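Local coordinates for formate-dependent phosphoribosylglycinamide formyltransferase (Mycobacterium tuberculosis H37Rv, PDB 6KHR), which is a member of the ATP-grasp family, built around an ATP-grasp domain and assembled here as two copies, at residues 51-57 with 67-73; 168-174 with 213-219; 222-226 with 262-266; 228-234 with 286-291; 377-381 with 393-397. All coordinates share one frame; numbering follows the deposited sequence.

The five contacts spread over three sheets. Contact 1 joins two edge-side strands of a parallel sheet and is partly buried. Contact 2 is a surface contact in a small antiparallel sheet, with a short and irregular ladder. Contacts 3, 4 and 5 all reach the large antiparallel sheet. Contacts 3 and 4 share strand 224-235, and their centres lie about 20 Å apart. Contact 4 is buried, with straight backbone bonds and apolar faces. Contact 3 is partly buried and relies on side chains: an amide on a ring and a lysine beside it. Contact 5 is also buried but carries charged groups. Contacts 1 and 5 both touch the second subunit.

Contact 1 (51-57 with 67-73); sequences EVIAVDG and ADQSVVV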
# COMPACT_ATOMS: atom_id res chain seq x y z
N GLU A 51 -10.06 -5.42 -13.10
CA GLU A 51 -11.15 -5.98 -12.32
C GLU A 51 -10.68 -7.25 -11.62
O GLU A 51 -9.99 -8.08 -12.22
CB GLU A 51 -12.34 -6.31 -13.22
CG GLU A 51 -13.67 -5.70 -12.82
CD GLU A 51 -14.84 -6.14 -13.71
OE1 GLU A 51 -14.77 -7.24 -14.31
OE2 GLU A 51 -15.83 -5.38 -13.80
N VAL A 52 -11.06 -7.43 -10.36
CA VAL A 52 -10.65 -8.60 -9.59
C VAL A 52 -11.87 -9.35 -9.07
O VAL A 52 -12.78 -8.75 -8.49
CB VAL A 52 -9.72 -8.24 -8.42
CG1 VAL A 52 -9.42 -9.51 -7.62
CG2 VAL A 52 -8.44 -7.60 -8.93
N ILE A 53 -11.85 -10.66 -9.25
CA ILE A 53 -12.84 -11.57 -8.69
C ILE A 53 -12.19 -12.26 -7.49
O ILE A 53 -11.13 -12.88 -7.63
CB ILE A 53 -13.28 -12.61 -9.73
CG1 ILE A 53 -13.76 -11.90 -11.00
CG2 ILE A 53 -14.33 -13.55 -9.15
CD1 ILE A 53 -13.43 -12.67 -12.26
N ALA A 54 -12.81 -12.14 -6.32
CA ALA A 54 -12.31 -12.80 -5.12
C ALA A 54 -13.14 -14.04 -4.82
O ALA A 54 -14.36 -13.95 -4.64
CB ALA A 54 -12.29 -11.85 -3.92
N VAL A 55 -12.48 -15.19 -4.78
CA VAL A 55 -13.12 -16.48 -4.55
C VAL A 55 -12.66 -16.99 -3.20
O VAL A 55 -11.48 -16.89 -2.85
CB VAL A 55 -12.77 -17.49 -5.66
CG1 VAL A 55 -13.46 -18.80 -5.41
CG2 VAL A 55 -13.14 -16.93 -7.03
N ASP A 56 -13.60 -17.55 -2.43
CA ASP A 56 -13.25 -18.24 -1.19
C ASP A 56 -14.39 -19.18 -0.81
O ASP A 56 -15.41 -19.25 -1.50
CB ASP A 56 -12.92 -17.25 -0.07
CG ASP A 56 -11.97 -17.85 0.95
OD1 ASP A 56 -12.07 -19.07 1.22
OD2 ASP A 56 -11.10 -17.10 1.47
N GLY A 57 -14.19 -19.91 0.29
CA GLY A 57 -15.17 -20.86 0.79
C GLY A 57 -16.36 -20.28 1.53
O GLY A 57 -17.49 -20.72 1.31
N ALA A 67 -13.37 -6.27 -3.51
CA ALA A 67 -13.28 -6.82 -4.85
C ALA A 67 -14.44 -6.31 -5.71
O ALA A 67 -15.46 -5.81 -5.21
CB ALA A 67 -13.29 -8.34 -4.82
N ASP A 68 -14.26 -6.44 -7.03
CA ASP A 68 -15.30 -6.11 -7.99
C ASP A 68 -16.38 -7.18 -8.06
O ASP A 68 -17.54 -6.88 -8.31
CB ASP A 68 -14.69 -5.93 -9.38
CG ASP A 68 -13.54 -4.96 -9.39
OD1 ASP A 68 -13.78 -3.74 -9.21
OD2 ASP A 68 -12.38 -5.41 -9.55
N GLN A 69 -16.00 -8.44 -7.87
CA GLN A 69 -16.95 -9.54 -7.91
C GLN A 69 -16.52 -10.56 -6.87
O GLN A 69 -15.34 -10.90 -6.78
CB GLN A 69 -17.01 -10.16 -9.30
CG GLN A 69 -18.04 -11.24 -9.44
CD GLN A 69 -18.23 -11.63 -10.88
OE1 GLN A 69 -17.54 -11.12 -11.76
NE2 GLN A 69 -19.18 -12.52 -11.14
N SER A 70 -17.47 -11.02 -6.07
CA SER A 70 -17.22 -11.98 -5.01
C SER A 70 -17.87 -13.31 -5.39
O SER A 70 -18.92 -13.35 -6.03
CB SER A 70 -17.76 -11.50 -3.66
OG SER A 70 -17.03 -10.37 -3.20
N VAL A 71 -17.21 -14.40 -5.01
CA VAL A 71 -17.67 -15.73 -5.34
C VAL A 71 -17.37 -16.63 -4.15
O VAL A 71 -16.30 -16.56 -3.55
CB VAL A 71 -17.01 -16.27 -6.63
CG1 VAL A 71 -17.37 -17.73 -6.85
CG2 VAL A 71 -17.46 -15.44 -7.83
N VAL A 72 -18.34 -17.47 -3.80
CA VAL A 72 -18.22 -18.46 -2.74
C VAL A 72 -18.25 -19.83 -3.39
O VAL A 72 -19.23 -20.20 -4.04
CB VAL A 72 -19.34 -18.32 -1.71
CG1 VAL A 72 -19.39 -19.53 -0.82
CG2 VAL A 72 -19.15 -17.05 -0.90
N VAL A 73 -17.17 -20.59 -3.23
CA VAL A 73 -17.17 -21.99 -3.63
C VAL A 73 -16.22 -22.74 -2.72
O VAL A 73 -15.20 -22.21 -2.29
CB VAL A 73 -16.74 -22.21 -5.10
CG1 VAL A 73 -17.91 -22.76 -5.91
CG2 VAL A 73 -16.18 -20.94 -5.70
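V55 and V73 form the close apolar end of this contact, with V55 CG1 3.5 Å from V73 CG2. In V55, CG1 is anti to the backbone N (chi1 -179°) and reaches V73, while CG2, beside the backbone N, lies along V71 CB. I53 CG2 lies beside V71 CG2. I53, V55, Q69 and V71 share one face of the sheet. L88 of helix 78-88 packs on I53 and Q69, and V84 of the same helix touches V73. On the opposite face A54 CB meets A67 CB at 3.8 Å. Helix 62-66 packs there through A63 and H64, on A54, D56 and S70.

The strands run parallel. A54 N donates to Q69 O at 2.9 Å, and V71 N returns a bond to A54 O. D56 N to V71 O and V73 N to D56 O continue the ladder.

The open side is made by E51, G57, S70 and V72, all exposed. D68 is a polar anchor at the E51 end. E51 CG lies against the D68 carboxylate, and the two carboxylates are turned 38° apart. D68 OD2 receives V52 N through its anti lone pair, at a modelled distance that is doubtfully short. Q46 NE2 binds the same oxygen, and R65 of the second subunit packs on D68.

Strand 51-56, helix 62-66 and strand 69-72 make a beta-alpha-beta unit. Its outer strand is held mainly by backbone bonds and valine packing. The N-H donors at D68 OD2 may help stabilise a charged carboxylate.

Contact 2 (168-174 with 213-219); sequences PLLVSPV and RVCAESV
P168 and V219 meet at one end of the contact, where P168 CG lies 3.7 Å from V219 CB. The two side chains cross at about a right angle. Farther along, the L169 CB points away overall, but the end of the side chain comes nearer the other segment. L169 CB stands 4.0 Å from E217 O. L169 CG is slightly farther from that oxygen, and L169 CD2 lies nearest it, beside the carbonyl. L169 CD2 is also 4.0 Å from S218 OG. The L169 side chain thus lies along the E217 carbonyl, and V161 of helix 155-165 packs on it.

L170 puts its CB against E217 CB at 3.7 Å, and its backbone N makes a weak bond to E217 O. V171 CG2 reaches V214 CG1 at 3.5 Å. With V171 CG1 between N and the carbonyl carbon (chi1 74°), CG2 stands anti to N and is the branch that reaches V214. L158 of helix 155-165 also touches V171.

The regular pairing is short. S172 N donates to C215 O at 3.0 Å, and C215 N donates to S172 O at 2.9 Å. S172 OG turns to the carbonyl of the next residue, P173, and approaches from above its plane. V174 N makes only a weak bond to R213 O.

Strand 214-217 is the middle strand, between 149-152 and 172-173. The result is a small antiparallel sheet backed by helix 155-165, within the ATP-grasp family region.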
# COMPACT_ATOMS: atom_id res chain seq x y z
N PRO A 168 20.93 -33.94 18.19
CA PRO A 168 19.52 -34.26 18.19
C PRO A 168 18.95 -34.44 16.79
O PRO A 168 19.60 -34.05 15.88
CB PRO A 168 18.87 -32.99 18.70
CG PRO A 168 19.78 -31.94 18.19
CD PRO A 168 21.16 -32.52 18.38
N LEU A 169 17.76 -35.03 16.72
CA LEU A 169 17.00 -35.24 15.47
C LEU A 169 15.68 -34.49 15.57
O LEU A 169 15.31 -34.08 16.65
CB LEU A 169 16.74 -36.73 15.28
CG LEU A 169 17.77 -37.44 14.44
CD1 LEU A 169 17.38 -38.89 14.24
CD2 LEU A 169 17.92 -36.76 13.11
N LEU A 170 15.01 -34.33 14.45
CA LEU A 170 13.78 -33.52 14.44
C LEU A 170 12.69 -34.38 13.86
O LEU A 170 12.29 -34.13 12.74
CB LEU A 170 14.06 -32.35 13.50
CG LEU A 170 13.79 -30.98 14.08
CD1 LEU A 170 12.34 -30.88 14.53
CD2 LEU A 170 14.74 -30.70 15.22
N VAL A 171 12.22 -35.36 14.61
CA VAL A 171 11.19 -36.26 14.03
C VAL A 171 9.89 -35.47 13.89
O VAL A 171 9.42 -34.94 14.85
CB VAL A 171 11.00 -37.54 14.83
CG1 VAL A 171 10.26 -37.26 16.11
CG2 VAL A 171 10.23 -38.54 13.99
N SER A 172 9.36 -35.48 12.68
CA SER A 172 8.18 -34.75 12.31
C SER A 172 7.30 -35.66 11.47
O SER A 172 7.81 -36.47 10.69
CB SER A 172 8.54 -33.49 11.50
OG SER A 172 7.41 -32.99 10.82
N PRO A 173 5.98 -35.58 11.64
CA PRO A 173 5.09 -36.28 10.71
C PRO A 173 5.24 -35.70 9.31
O PRO A 173 5.37 -34.49 9.14
CB PRO A 173 3.69 -36.02 11.29
CG PRO A 173 3.86 -34.79 12.17
CD PRO A 173 5.26 -34.84 12.69
N VAL A 174 5.25 -36.59 8.31
CA VAL A 174 5.59 -36.19 6.94
C VAL A 174 4.71 -35.07 6.41
O VAL A 174 3.59 -34.86 6.88
CB VAL A 174 5.52 -37.39 5.99
CG1 VAL A 174 4.06 -37.74 5.70
CG2 VAL A 174 6.27 -37.08 4.70
N ARG A 213 4.60 -42.10 5.92
CA ARG A 213 5.98 -41.67 6.05
C ARG A 213 6.15 -40.69 7.21
O ARG A 213 5.21 -39.99 7.60
CB ARG A 213 6.48 -41.02 4.76
CG ARG A 213 6.45 -41.91 3.54
CD ARG A 213 7.67 -41.66 2.67
NE ARG A 213 7.55 -42.31 1.37
CZ ARG A 213 8.58 -42.69 0.60
NH1 ARG A 213 9.83 -42.49 1.01
NH2 ARG A 213 8.35 -43.27 -0.57
N VAL A 214 7.36 -40.65 7.76
CA VAL A 214 7.72 -39.72 8.83
C VAL A 214 9.10 -39.15 8.52
O VAL A 214 10.03 -39.90 8.22
CB VAL A 214 7.72 -40.40 10.20
CG1 VAL A 214 8.73 -39.73 11.12
CG2 VAL A 214 6.33 -40.36 10.80
N CYS A 215 9.22 -37.83 8.60
CA CYS A 215 10.43 -37.15 8.16
C CYS A 215 11.38 -36.90 9.32
O CYS A 215 10.99 -36.33 10.35
CB CYS A 215 10.07 -35.82 7.49
SG CYS A 215 11.52 -34.95 6.97
N ALA A 216 12.64 -37.28 9.14
CA ALA A 216 13.67 -37.09 10.16
C ALA A 216 14.70 -36.10 9.65
O ALA A 216 15.21 -36.25 8.54
CB ALA A 216 14.34 -38.42 10.52
N GLU A 217 15.01 -35.09 10.47
CA GLU A 217 15.95 -34.04 10.12
C GLU A 217 17.06 -33.95 11.16
O GLU A 217 16.79 -33.96 12.36
CB GLU A 217 15.25 -32.68 10.01
CG GLU A 217 14.53 -32.45 8.69
CD GLU A 217 14.18 -30.99 8.47
OE1 GLU A 217 12.98 -30.65 8.46
OE2 GLU A 217 15.12 -30.19 8.30
N SER A 218 18.30 -33.87 10.69
CA SER A 218 19.40 -33.52 11.56
C SER A 218 19.36 -32.02 11.83
O SER A 218 19.01 -31.22 10.96
CB SER A 218 20.74 -33.90 10.93
OG SER A 218 21.05 -35.25 11.21
N VAL A 219 19.70 -31.65 13.06
CA VAL A 219 19.58 -30.27 13.51
C VAL A 219 20.92 -29.57 13.35
O VAL A 219 21.97 -30.08 13.76
CB VAL A 219 19.11 -30.20 14.96
CG1 VAL A 219 18.82 -28.76 15.33
CG2 VAL A 219 17.89 -31.02 15.09

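Contact 3 (222-226 with 262-266); sequences IEFLV and PQKLS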
# COMPACT_ATOMS: atom_id res chain seq x y z
N ILE A 222 21.95 -22.39 13.56
CA ILE A 222 21.38 -21.36 12.71
C ILE A 222 21.54 -20.00 13.38
O ILE A 222 21.27 -19.86 14.58
CB ILE A 222 19.90 -21.64 12.39
CG1 ILE A 222 19.77 -22.98 11.68
CG2 ILE A 222 19.31 -20.55 11.50
CD1 ILE A 222 18.37 -23.48 11.61
N GLU A 223 22.00 -19.03 12.62
CA GLU A 223 22.05 -17.63 13.03
C GLU A 223 20.70 -16.98 12.69
O GLU A 223 19.93 -16.61 13.58
CB GLU A 223 23.20 -16.93 12.31
CG GLU A 223 24.12 -16.04 13.08
CD GLU A 223 25.27 -15.57 12.20
OE1 GLU A 223 25.40 -14.35 11.96
OE2 GLU A 223 26.03 -16.43 11.72
N PHE A 224 20.41 -16.84 11.39
CA PHE A 224 19.22 -16.17 10.90
C PHE A 224 18.34 -17.10 10.08
O PHE A 224 18.83 -17.87 9.25
CB PHE A 224 19.53 -14.98 9.98
CG PHE A 224 20.77 -14.24 10.34
CD1 PHE A 224 20.87 -13.59 11.56
CD2 PHE A 224 21.81 -14.14 9.44
CE1 PHE A 224 22.00 -12.88 11.88
CE2 PHE A 224 22.95 -13.44 9.75
CZ PHE A 224 23.05 -12.80 10.97
N LEU A 225 17.04 -16.99 10.28
CA LEU A 225 16.09 -17.30 9.24
C LEU A 225 15.97 -16.10 8.31
O LEU A 225 15.96 -14.94 8.75
CB LEU A 225 14.73 -17.66 9.84
CG LEU A 225 14.87 -18.77 10.88
CD1 LEU A 225 13.52 -19.14 11.48
CD2 LEU A 225 15.60 -20.00 10.33
N VAL A 226 15.90 -16.37 7.02
CA VAL A 226 15.89 -15.33 6.00
C VAL A 226 14.89 -15.69 4.92
O VAL A 226 14.83 -16.83 4.46
CB VAL A 226 17.30 -15.11 5.42
CG1 VAL A 226 17.24 -14.53 4.03
CG2 VAL A 226 18.09 -14.18 6.34
N PRO A 262 16.87 -4.54 5.46
CA PRO A 262 17.57 -5.74 5.03
C PRO A 262 18.30 -6.48 6.15
O PRO A 262 18.76 -5.85 7.09
CB PRO A 262 18.59 -5.20 4.02
CG PRO A 262 18.92 -3.81 4.52
CD PRO A 262 17.73 -3.34 5.35
N GLN A 263 18.36 -7.80 6.05
CA GLN A 263 19.28 -8.60 6.85
C GLN A 263 20.65 -8.62 6.18
O GLN A 263 20.76 -9.01 5.01
CB GLN A 263 18.75 -10.03 6.99
CG GLN A 263 19.79 -10.99 7.55
CD GLN A 263 20.25 -10.59 8.94
OE1 GLN A 263 19.44 -10.47 9.88
NE2 GLN A 263 21.56 -10.34 9.07
N LYS A 264 21.69 -8.20 6.90
CA LYS A 264 23.03 -8.21 6.31
C LYS A 264 23.54 -9.65 6.14
O LYS A 264 23.34 -10.51 7.00
CB LYS A 264 24.01 -7.39 7.16
CG LYS A 264 24.33 -7.98 8.56
CD LYS A 264 25.53 -8.97 8.55
CE LYS A 264 25.24 -10.22 9.41
NZ LYS A 264 26.06 -11.42 9.07
N LEU A 265 24.20 -9.89 5.02
CA LEU A 265 24.86 -11.15 4.77
C LEU A 265 26.26 -10.87 4.26
O LEU A 265 26.52 -9.84 3.63
CB LEU A 265 24.08 -12.00 3.76
CG LEU A 265 22.64 -12.33 4.15
CD1 LEU A 265 21.96 -13.10 3.05
CD2 LEU A 265 22.64 -13.14 5.43
N SER A 266 27.17 -11.80 4.52
CA SER A 266 28.48 -11.73 3.90
C SER A 266 28.35 -11.92 2.39
O SER A 266 27.38 -12.50 1.88
CB SER A 266 29.42 -12.78 4.49
OG SER A 266 28.77 -14.03 4.57
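The F224 ring and the Q263 amide make the main contact here, by stacking. Their planes are 19° apart. Q263 NE2 stands over one face of the ring, offset toward the rim, and is 3.4 Å from F224 CZ. Q263 OE1 lies toward the other end of the ring, 3.8 Å from F224 CD1. The opposite face of the ring carries E223 CB over its centre. F224 therefore sits between a carbon of its own neighbour and the amide of the loop.

Hydrogen bonds hold that amide in place. Q263 NE2 donates to K264 O at 2.7 Å with an angle of 174°. The acceptor lies in the amide plane, and NE2 approaches K264 O in the carbonyl plane, on a lone pair. Q263 OE1 accepts from W260 NE1. With both ends bound, the rotation of the amide is fixed. The Q263 chain bends at chi2 (61°) to bring NE2 round to K264 O.

E223 and F224 both face I296 of the neighbouring strand. This is a classic beta bulge at the start of strand 224-235, in the large antiparallel sheet. The loop 262-266 runs from strand 256-261 to helix 267-284, and S266 caps the start of that helix.

Apolar contacts flank the stack. V226 CG2 touches Q263 CG at 3.8 Å. L265 CD2 comes obliquely to F224 CD2 at 4.2 Å, and L265 also packs on I296 and P246.

Charge plays a looser part. K264 NZ lies at the ring edge, in its plane. K264 NZ is 4.2 Å from E223 OE1, beyond a salt bridge.

Contact 4 (228-234 with 286-291); sequences MIVVCSQ and GRGVFG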
# COMPACT_ATOMS: atom_id res chain seq x y z
N MET A 228 14.05 -14.84 1.08
CA MET A 228 14.46 -14.28 -0.21
C MET A 228 13.22 -14.18 -1.08
O MET A 228 12.64 -15.21 -1.46
CB MET A 228 15.50 -15.15 -0.90
CG MET A 228 16.76 -15.37 -0.11
SD MET A 228 17.80 -13.90 -0.17
CE MET A 228 17.83 -13.69 -1.96
N ILE A 229 12.79 -12.96 -1.36
CA ILE A 229 11.66 -12.73 -2.24
C ILE A 229 12.20 -12.62 -3.64
O ILE A 229 13.00 -11.72 -3.93
CB ILE A 229 10.89 -11.45 -1.89
CG1 ILE A 229 10.30 -11.52 -0.48
CG2 ILE A 229 9.78 -11.24 -2.93
CD1 ILE A 229 9.17 -12.47 -0.37
N VAL A 230 11.75 -13.53 -4.52
CA VAL A 230 12.15 -13.54 -5.92
C VAL A 230 10.93 -13.20 -6.76
O VAL A 230 9.83 -13.71 -6.53
CB VAL A 230 12.74 -14.90 -6.32
CG1 VAL A 230 13.18 -14.84 -7.74
CG2 VAL A 230 13.89 -15.28 -5.41
N VAL A 231 11.14 -12.31 -7.73
CA VAL A 231 10.09 -11.79 -8.59
C VAL A 231 10.43 -12.17 -10.01
O VAL A 231 11.53 -11.86 -10.48
CB VAL A 231 9.97 -10.26 -8.48
CG1 VAL A 231 8.85 -9.74 -9.42
CG2 VAL A 231 9.77 -9.81 -7.02
N CYS A 232 9.49 -12.80 -10.69
CA CYS A 232 9.63 -13.16 -12.10
C CYS A 232 8.50 -12.49 -12.87
O CYS A 232 7.32 -12.80 -12.65
CB CYS A 232 9.60 -14.67 -12.27
SG CYS A 232 10.85 -15.43 -11.27
N SER A 233 8.85 -11.57 -13.76
CA SER A 233 7.85 -10.96 -14.60
C SER A 233 8.43 -10.78 -15.99
O SER A 233 9.50 -11.30 -16.32
CB SER A 233 7.37 -9.62 -14.03
OG SER A 233 6.29 -9.13 -14.79
N GLN A 234 7.69 -10.07 -16.82
CA GLN A 234 8.19 -9.60 -18.09
C GLN A 234 8.44 -8.10 -17.96
O GLN A 234 7.69 -7.40 -17.26
CB GLN A 234 7.20 -9.91 -19.23
CG GLN A 234 7.69 -11.00 -20.23
CD GLN A 234 7.57 -12.44 -19.70
OE1 GLN A 234 8.58 -13.10 -19.42
NE2 GLN A 234 6.34 -12.94 -19.60
N GLY A 286 7.47 -20.06 -14.75
CA GLY A 286 6.30 -19.21 -14.78
C GLY A 286 6.55 -17.88 -14.10
O GLY A 286 7.54 -17.67 -13.40
N ARG A 287 5.62 -16.97 -14.31
CA ARG A 287 5.65 -15.68 -13.66
C ARG A 287 5.17 -15.79 -12.21
O ARG A 287 4.38 -16.67 -11.87
CB ARG A 287 4.80 -14.68 -14.43
CG ARG A 287 5.62 -13.64 -15.18
CD ARG A 287 4.85 -13.01 -16.31
NE ARG A 287 3.42 -12.94 -16.02
CZ ARG A 287 2.47 -13.06 -16.94
NH1 ARG A 287 2.80 -13.30 -18.20
NH2 ARG A 287 1.20 -12.97 -16.60
N GLY A 288 5.64 -14.90 -11.36
CA GLY A 288 5.14 -14.88 -10.00
C GLY A 288 6.11 -14.24 -9.04
O GLY A 288 7.18 -13.75 -9.41
N VAL A 289 5.69 -14.23 -7.78
CA VAL A 289 6.50 -13.76 -6.68
C VAL A 289 6.71 -14.94 -5.75
O VAL A 289 5.74 -15.55 -5.29
CB VAL A 289 5.86 -12.58 -5.92
CG1 VAL A 289 6.66 -12.26 -4.75
CG2 VAL A 289 5.80 -11.38 -6.81
N PHE A 290 7.96 -15.28 -5.52
CA PHE A 290 8.28 -16.47 -4.75
C PHE A 290 9.01 -16.05 -3.48
O PHE A 290 9.87 -15.17 -3.52
CB PHE A 290 9.13 -17.45 -5.57
CG PHE A 290 8.45 -17.96 -6.81
CD1 PHE A 290 8.31 -17.14 -7.93
CD2 PHE A 290 7.97 -19.26 -6.87
CE1 PHE A 290 7.69 -17.61 -9.07
CE2 PHE A 290 7.34 -19.73 -8.02
CZ PHE A 290 7.20 -18.90 -9.12
N GLY A 291 8.64 -16.67 -2.36
CA GLY A 291 9.36 -16.51 -1.12
C GLY A 291 10.19 -17.75 -0.87
O GLY A 291 9.65 -18.87 -0.80
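V230 and F290 exchange two backbone bonds. V230 N donates to F290 O at 2.7 Å, and F290 N donates to V230 O at 2.6 Å. C232 and G288 form the next such pair, with C232 N to G288 O at 2.8 Å and G288 N to C232 O at 3.0 Å. In all four the N-H points within about 17° of its acceptor.

R287 CG lies against C232 O and S233 CA. The polar end of R287 is satisfied outside the contact: NE binds A332 O and NH2 binds I333 O. S233 OG likewise binds L336 O. Q234 NE2 is modelled at the guanidinium edge, but Q234 is poorly ordered and this placement is tentative.

Apolar groups fill both faces. I229 CG2 meets V289 CG1 at 3.8 Å. C232 SG approaches the F290 ring obliquely, 4.4 Å from F290 CE1. G288 pairs with C232 on the F290 face.

V230, C232 and F290 face helix 267-284, while V231 and V289 face helix 325-334. Strands 288-297 and 224-235 are second and third in the large sheet, inside strand 300-307, and strand 238-252 follows on the other side of 224-235.

Contact 5 (377-381 with 393-397); sequences VPESD and LATAP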
# COMPACT_ATOMS: atom_id res chain seq x y z
N VAL A 377 4.86 6.61 18.03
CA VAL A 377 6.22 6.13 17.73
C VAL A 377 6.63 6.65 16.37
O VAL A 377 5.92 6.44 15.44
CB VAL A 377 6.20 4.60 17.73
CG1 VAL A 377 7.45 4.02 17.12
CG2 VAL A 377 5.94 4.04 19.09
N PRO A 378 7.78 7.33 16.23
CA PRO A 378 8.23 7.83 14.95
C PRO A 378 8.40 6.83 13.80
O PRO A 378 8.82 5.76 14.01
CB PRO A 378 9.57 8.49 15.25
CG PRO A 378 9.93 8.01 16.61
CD PRO A 378 8.65 7.70 17.32
N GLU A 379 7.98 7.25 12.61
CA GLU A 379 8.04 6.53 11.31
C GLU A 379 7.25 5.24 11.39
O GLU A 379 7.60 4.33 10.74
CB GLU A 379 9.48 6.26 10.90
CG GLU A 379 10.21 7.39 10.23
CD GLU A 379 11.60 7.07 9.73
OE1 GLU A 379 11.74 6.44 8.69
OE2 GLU A 379 12.55 7.48 10.38
N SER A 380 6.17 5.24 12.12
CA SER A 380 5.40 4.01 12.31
C SER A 380 4.14 3.95 11.46
O SER A 380 3.68 4.95 11.00
CB SER A 380 5.12 3.82 13.76
OG SER A 380 4.31 4.84 14.28
N ASP A 381 3.68 2.75 11.22
CA ASP A 381 2.43 2.50 10.49
C ASP A 381 1.77 1.27 11.08
O ASP A 381 2.38 0.54 11.78
CB ASP A 381 2.64 2.40 8.99
CG ASP A 381 1.44 2.89 8.20
OD1 ASP A 381 0.47 3.33 8.82
OD2 ASP A 381 1.49 2.83 6.98
N LEU A 393 4.30 -1.65 12.05
CA LEU A 393 5.40 -1.35 11.14
C LEU A 393 6.14 -0.11 11.57
O LEU A 393 5.54 0.86 12.02
CB LEU A 393 4.91 -1.17 9.70
CG LEU A 393 4.09 -2.31 9.11
CD1 LEU A 393 2.95 -1.77 8.24
CD2 LEU A 393 4.98 -3.18 8.29
N ALA A 394 7.46 -0.12 11.38
CA ALA A 394 8.28 1.05 11.56
C ALA A 394 9.39 1.03 10.52
O ALA A 394 9.81 -0.04 10.06
CB ALA A 394 8.90 1.10 12.94
N THR A 395 9.86 2.21 10.15
CA THR A 395 11.11 2.33 9.42
C THR A 395 12.03 3.25 10.21
O THR A 395 11.62 3.87 11.17
CB THR A 395 10.90 2.86 7.99
OG1 THR A 395 10.16 4.09 8.03
CG2 THR A 395 10.15 1.78 7.13
N ALA A 396 13.28 3.34 9.77
CA ALA A 396 14.34 4.05 10.48
C ALA A 396 15.58 4.06 9.61
O ALA A 396 15.68 3.28 8.65
CB ALA A 396 14.66 3.36 11.81
N PRO A 397 16.55 4.93 9.91
CA PRO A 397 17.84 4.83 9.20
C PRO A 397 18.59 3.56 9.51
O PRO A 397 19.51 3.23 8.76
CB PRO A 397 18.62 6.06 9.69
CG PRO A 397 17.58 7.01 10.18
CD PRO A 397 16.42 6.17 10.68
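The E379 carboxylate meets T395 at one oxygen: T395 OG1 donates to E379 OE1 at 2.9 Å. The hydroxyl comes from the anti side, 34° out of the carboxylate plane. E379 OE2 turns to R405 NH1 of helix 399-413 in a salt bridge, and P397 CD lies 4.1 Å from E379 OE2. The E379 and T395 side chains cross at about a right angle. T395 OG1 sits between its backbone N and carbonyl carbon (chi1 54°), which turns it to the glutamate.

The D381 carboxylate, in a poorly ordered residue, is paired outside the two segments. OD2 makes a salt bridge with R319, and OD1 makes one with R331 of the second subunit. That carboxylate leads away from strand 390-395, while D381 CB remains 4.2 Å from L393 CD1.

Backbone bonds join the two strands. D381 N donates to L393 O at 2.8 Å, with the donor above the carbonyl plane. L393 N returns a bond to D381 O at 2.9 Å. T395 N donates to E379 O at 3.2 Å. S380 and A394 form the non-hydrogen-bonded pair between them.

A type II turn from V377 to S380 leads into the first strand. The two strands form a beta hairpin at the edge of the large sheet.

R331 of the second subunit also bonds S380 O. E379 is thus matched by an arginine of its own chain, and D381 by one from each chain. This probably favours the charged form of the two acids, and the D381 pairing ties the hairpin to the subunit interface.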